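Local coordinates for DUF2666 domain-containing protein (Pyrococcus furiosus, PDB 3V68) that is of unknown function but probably binds double-stranded DNA, as a member of the DUF2666 family, at residues 159-164 / 242-247; 50-55 / 98-103. One frame throughout, in Å; residues are numbered along the deposited sequence.

Contact 1: 159-164 / 242-247; sequences PLLDIA and KNLEKY
Leu-161, in the first turn of helix 160-181, meets both Leu-244 and Tyr-247 of helix 241-248, and its two methyls divide the work. Its CG is swung anti to the backbone N (chi1 -154°), which carries the branch across to the opposite helix. CD1 lies against Leu-244 CD2 at 3.9 Å, the two side chains crossing at a slant. CD2 instead comes in obliquely to the tyrosine ring, 3.4 Å from Tyr-247 CD2 and 3.8 Å from Tyr-247 CE2, with the side chains nearly perpendicular; the shorter distance marks tight packing. The hydroxyl of this ring is hydrogen-bonded to Lys-51 NZ, so the tyrosine is also held at its polar end. Cutting Leu-161 back to an alanine removes both methyls, and is likely to open a gap between the helices and take away the carbon packed against Tyr-247 CD2. One turn on, Ala-164 receives the other leucine branch: Leu-244 CD1 sits 4.0 Å from Ala-164 CB and 3.9 Å from Ala-164 C, touching backbone as much as side chain. No hydrogen bond spans the segments; the contacts between side chains are all between carbon atoms. With short-segment axes 9.6 Å apart and directed 149° from one another, this is a roughly antiparallel alpha-alpha packing, joining the start of helix 160-181 to the C-terminal helix 241-248.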
# COMPACT_ATOMS: atom_id res chain seq x y z
N PRO A 159 -19.56 -4.28 5.19
CA PRO A 159 -18.47 -5.16 5.60
C PRO A 159 -17.17 -4.37 5.70
O PRO A 159 -16.83 -3.61 4.79
CB PRO A 159 -18.38 -6.18 4.46
CG PRO A 159 -19.69 -6.10 3.76
CD PRO A 159 -20.14 -4.68 3.89
N LEU A 160 -16.46 -4.53 6.82
CA LEU A 160 -15.18 -3.86 7.03
C LEU A 160 -14.18 -4.21 5.94
O LEU A 160 -13.43 -3.36 5.48
CB LEU A 160 -14.61 -4.18 8.41
CG LEU A 160 -14.71 -3.11 9.51
CD1 LEU A 160 -16.02 -2.31 9.46
CD2 LEU A 160 -14.50 -3.72 10.89
N LEU A 161 -14.20 -5.47 5.52
CA LEU A 161 -13.30 -5.95 4.47
C LEU A 161 -13.53 -5.23 3.14
O LEU A 161 -12.61 -5.12 2.33
CB LEU A 161 -13.43 -7.47 4.28
CG LEU A 161 -12.20 -8.16 3.71
CD1 LEU A 161 -11.12 -8.31 4.76
CD2 LEU A 161 -12.55 -9.51 3.13
N ASP A 162 -14.75 -4.73 2.92
CA ASP A 162 -15.04 -3.99 1.70
C ASP A 162 -14.44 -2.59 1.74
O ASP A 162 -13.99 -2.08 0.71
CB ASP A 162 -16.54 -3.92 1.42
CG ASP A 162 -16.82 -3.50 0.00
OD1 ASP A 162 -16.05 -3.91 -0.89
OD2 ASP A 162 -17.79 -2.74 -0.22
N ILE A 163 -14.42 -1.99 2.92
CA ILE A 163 -13.73 -0.73 3.13
C ILE A 163 -12.23 -0.94 2.90
O ILE A 163 -11.58 -0.15 2.21
CB ILE A 163 -14.01 -0.14 4.53
CG1 ILE A 163 -15.52 0.05 4.73
CG2 ILE A 163 -13.27 1.19 4.71
CD1 ILE A 163 -15.93 0.34 6.15
N ALA A 164 -11.70 -2.04 3.44
CA ALA A 164 -10.31 -2.42 3.19
C ALA A 164 -10.01 -2.52 1.70
O ALA A 164 -8.97 -2.04 1.24
CB ALA A 164 -9.98 -3.74 3.88
N LYS A 242 -7.30 -6.81 -5.46
CA LYS A 242 -7.94 -7.91 -6.18
C LYS A 242 -8.14 -9.14 -5.28
O LYS A 242 -9.12 -9.86 -5.44
CB LYS A 242 -7.20 -8.26 -7.48
CG LYS A 242 -5.82 -8.89 -7.35
CD LYS A 242 -5.28 -9.24 -8.73
CE LYS A 242 -4.04 -10.13 -8.67
NZ LYS A 242 -3.65 -10.60 -10.03
N ASN A 243 -7.22 -9.37 -4.34
CA ASN A 243 -7.37 -10.48 -3.40
C ASN A 243 -8.63 -10.34 -2.55
O ASN A 243 -9.36 -11.30 -2.32
CB ASN A 243 -6.15 -10.62 -2.50
CG ASN A 243 -4.91 -11.09 -3.24
OD1 ASN A 243 -4.69 -10.72 -4.40
ND2 ASN A 243 -4.08 -11.88 -2.58
N LEU A 244 -8.90 -9.11 -2.12
CA LEU A 244 -10.06 -8.82 -1.29
C LEU A 244 -11.34 -8.84 -2.12
O LEU A 244 -12.38 -9.29 -1.65
CB LEU A 244 -9.88 -7.49 -0.55
CG LEU A 244 -8.70 -7.42 0.43
CD1 LEU A 244 -8.47 -5.99 0.93
CD2 LEU A 244 -8.88 -8.39 1.61
N GLU A 245 -11.23 -8.37 -3.36
CA GLU A 245 -12.31 -8.42 -4.35
C GLU A 245 -12.75 -9.86 -4.57
O GLU A 245 -13.94 -10.17 -4.51
CB GLU A 245 -11.84 -7.79 -5.66
CG GLU A 245 -12.92 -7.53 -6.71
CD GLU A 245 -12.36 -6.90 -7.98
OE1 GLU A 245 -11.32 -6.21 -7.91
OE2 GLU A 245 -12.97 -7.10 -9.06
N LYS A 246 -11.78 -10.74 -4.81
CA LYS A 246 -12.05 -12.16 -5.07
C LYS A 246 -12.64 -12.87 -3.85
O LYS A 246 -13.52 -13.73 -3.99
CB LYS A 246 -10.79 -12.88 -5.57
CG LYS A 246 -11.00 -14.35 -5.99
CD LYS A 246 -11.94 -14.49 -7.18
CE LYS A 246 -12.34 -15.95 -7.38
NZ LYS A 246 -13.28 -16.12 -8.53
N TYR A 247 -12.18 -12.51 -2.65
CA TYR A 247 -12.77 -13.06 -1.43
C TYR A 247 -14.24 -12.66 -1.30
O TYR A 247 -15.09 -13.51 -1.00
CB TYR A 247 -12.00 -12.66 -0.15
CG TYR A 247 -12.73 -13.14 1.09
CD1 TYR A 247 -12.48 -14.41 1.61
CD2 TYR A 247 -13.71 -12.36 1.69
CE1 TYR A 247 -13.17 -14.87 2.73
CE2 TYR A 247 -14.40 -12.81 2.80
CZ TYR A 247 -14.14 -14.06 3.32
OH TYR A 247 -14.83 -14.51 4.42

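Contact 2: 50-55 / 98-103; sequences EKIDVN and VEVAKA
Ile-52 plugs against Val-100 and Ala-101 of helix 91-110, docking on that helix the loop that leads into helix 54-58. The next residue, Asp-53, is the N-cap of helix 54-58, its OD1 taking the N-H of Gly-56, and it also centres an inverse gamma turn. Ile-52 CB points at the helix but stays 5.0 Å from Ala-101 CB, so contact begins with the branches. CG2, anti to the backbone N, comes to 4.1 Å from Ala-101 CB. CG1 takes the position anti to the carbonyl carbon (chi1 -61°) and is still 4.5 Å from Ala-101 CB; with chi2 at 162° it extends the chain toward the helix. Backbone hydrogen bonds of Lys-51 with Met-87 and of Asp-53 with Leu-85 hold the main chain before and after the isoleucine. On the helix, Ala-101 also touches Ile-82 of helix 76-83, while Val-100 packs on Leu-244 of helix 241-248. No hydrogen bond links the two segments, and all three touching residues are buried. The terminal methyl meets both helix residues: Ile-52 CD1 lies 4.0 Å from Ala-101 CB and 4.2 Å from Val-100 CG1.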
# COMPACT_ATOMS: atom_id res chain seq x y z
N GLU A 50 -12.17 -8.83 10.53
CA GLU A 50 -13.17 -9.89 10.34
C GLU A 50 -12.51 -11.20 9.88
O GLU A 50 -13.02 -12.29 10.18
CB GLU A 50 -14.25 -9.47 9.33
CG GLU A 50 -15.08 -8.24 9.73
CD GLU A 50 -15.70 -7.49 8.55
OE1 GLU A 50 -15.19 -7.59 7.41
OE2 GLU A 50 -16.70 -6.77 8.76
N LYS A 51 -11.39 -11.08 9.18
CA LYS A 51 -10.73 -12.23 8.54
C LYS A 51 -9.29 -12.46 8.97
O LYS A 51 -8.75 -13.56 8.77
CB LYS A 51 -10.79 -12.08 7.01
CG LYS A 51 -12.19 -12.00 6.39
CD LYS A 51 -13.08 -13.17 6.80
CE LYS A 51 -12.48 -14.51 6.39
NZ LYS A 51 -13.46 -15.61 6.62
N ILE A 52 -8.66 -11.44 9.54
CA ILE A 52 -7.25 -11.52 9.94
C ILE A 52 -7.11 -10.97 11.36
O ILE A 52 -7.63 -9.90 11.68
CB ILE A 52 -6.32 -10.73 8.96
CG1 ILE A 52 -6.40 -11.31 7.54
CG2 ILE A 52 -4.86 -10.71 9.46
CD1 ILE A 52 -5.89 -10.37 6.44
N ASP A 53 -6.41 -11.71 12.21
CA ASP A 53 -6.09 -11.24 13.56
C ASP A 53 -4.95 -10.24 13.44
O ASP A 53 -3.78 -10.61 13.50
CB ASP A 53 -5.69 -12.43 14.45
CG ASP A 53 -5.36 -12.02 15.88
OD1 ASP A 53 -5.30 -10.81 16.20
OD2 ASP A 53 -5.14 -12.94 16.71
N VAL A 54 -5.30 -8.97 13.25
CA VAL A 54 -4.31 -7.93 12.96
C VAL A 54 -3.40 -7.62 14.15
O VAL A 54 -2.20 -7.41 13.97
CB VAL A 54 -4.97 -6.64 12.41
CG1 VAL A 54 -3.92 -5.55 12.19
CG2 VAL A 54 -5.68 -6.95 11.10
N ASN A 55 -3.96 -7.63 15.36
CA ASN A 55 -3.14 -7.46 16.56
C ASN A 55 -2.03 -8.51 16.63
O ASN A 55 -0.87 -8.18 16.87
CB ASN A 55 -4.00 -7.48 17.83
CG ASN A 55 -4.86 -6.24 17.96
OD1 ASN A 55 -6.09 -6.33 18.06
ND2 ASN A 55 -4.23 -5.07 17.97
N VAL A 98 -3.86 -14.61 3.19
CA VAL A 98 -2.46 -14.70 3.64
C VAL A 98 -1.57 -13.70 2.89
O VAL A 98 -0.74 -13.04 3.50
CB VAL A 98 -1.90 -16.15 3.54
CG1 VAL A 98 -0.39 -16.17 3.67
CG2 VAL A 98 -2.52 -17.03 4.62
N GLU A 99 -1.77 -13.57 1.58
CA GLU A 99 -1.00 -12.61 0.80
C GLU A 99 -1.27 -11.16 1.23
O GLU A 99 -0.34 -10.34 1.30
CB GLU A 99 -1.24 -12.79 -0.70
CG GLU A 99 -0.23 -12.04 -1.56
CD GLU A 99 -0.46 -12.19 -3.05
OE1 GLU A 99 -1.51 -12.73 -3.46
OE2 GLU A 99 0.43 -11.75 -3.81
N VAL A 100 -2.53 -10.86 1.53
CA VAL A 100 -2.92 -9.56 2.06
C VAL A 100 -2.24 -9.28 3.41
O VAL A 100 -1.64 -8.23 3.59
CB VAL A 100 -4.46 -9.44 2.19
CG1 VAL A 100 -4.87 -8.19 2.99
CG2 VAL A 100 -5.09 -9.41 0.80
N ALA A 101 -2.34 -10.24 4.33
CA ALA A 101 -1.71 -10.13 5.65
C ALA A 101 -0.20 -9.94 5.52
O ALA A 101 0.39 -9.12 6.23
CB ALA A 101 -2.03 -11.35 6.50
N LYS A 102 0.41 -10.69 4.61
CA LYS A 102 1.85 -10.60 4.36
C LYS A 102 2.24 -9.20 3.88
O LYS A 102 3.27 -8.67 4.29
CB LYS A 102 2.26 -11.65 3.33
CG LYS A 102 3.76 -11.86 3.17
CD LYS A 102 3.99 -12.92 2.11
CE LYS A 102 5.44 -12.96 1.67
NZ LYS A 102 5.64 -13.99 0.61
N ALA A 103 1.42 -8.60 3.02
CA ALA A 103 1.68 -7.24 2.53
C ALA A 103 1.59 -6.20 3.65
O ALA A 103 2.36 -5.25 3.68
CB ALA A 103 0.73 -6.87 1.40

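How the contacts relate
Contact 2 closes along the chain before contact 1 opens, and their centres lie about 12 Å apart on the same side of the chain's centre. They belong to different DUF2666 regions of the chain, contact 2 to the first and contact 1 to the second, yet they touch directly. Glu-50 accepts backbone N-H groups at the start of helix 160-181, its OE2 lying 3.0 Å from Leu-160 N and its OE1 bonded to Leu-161 N. Helix 91-110 meets helix 241-248 through Glu-99 OE1, 2.8 Å from Asn-243 ND2. These bonds join the two DUF2666 regions directly where the contacts adjoin, on one side of the molecule.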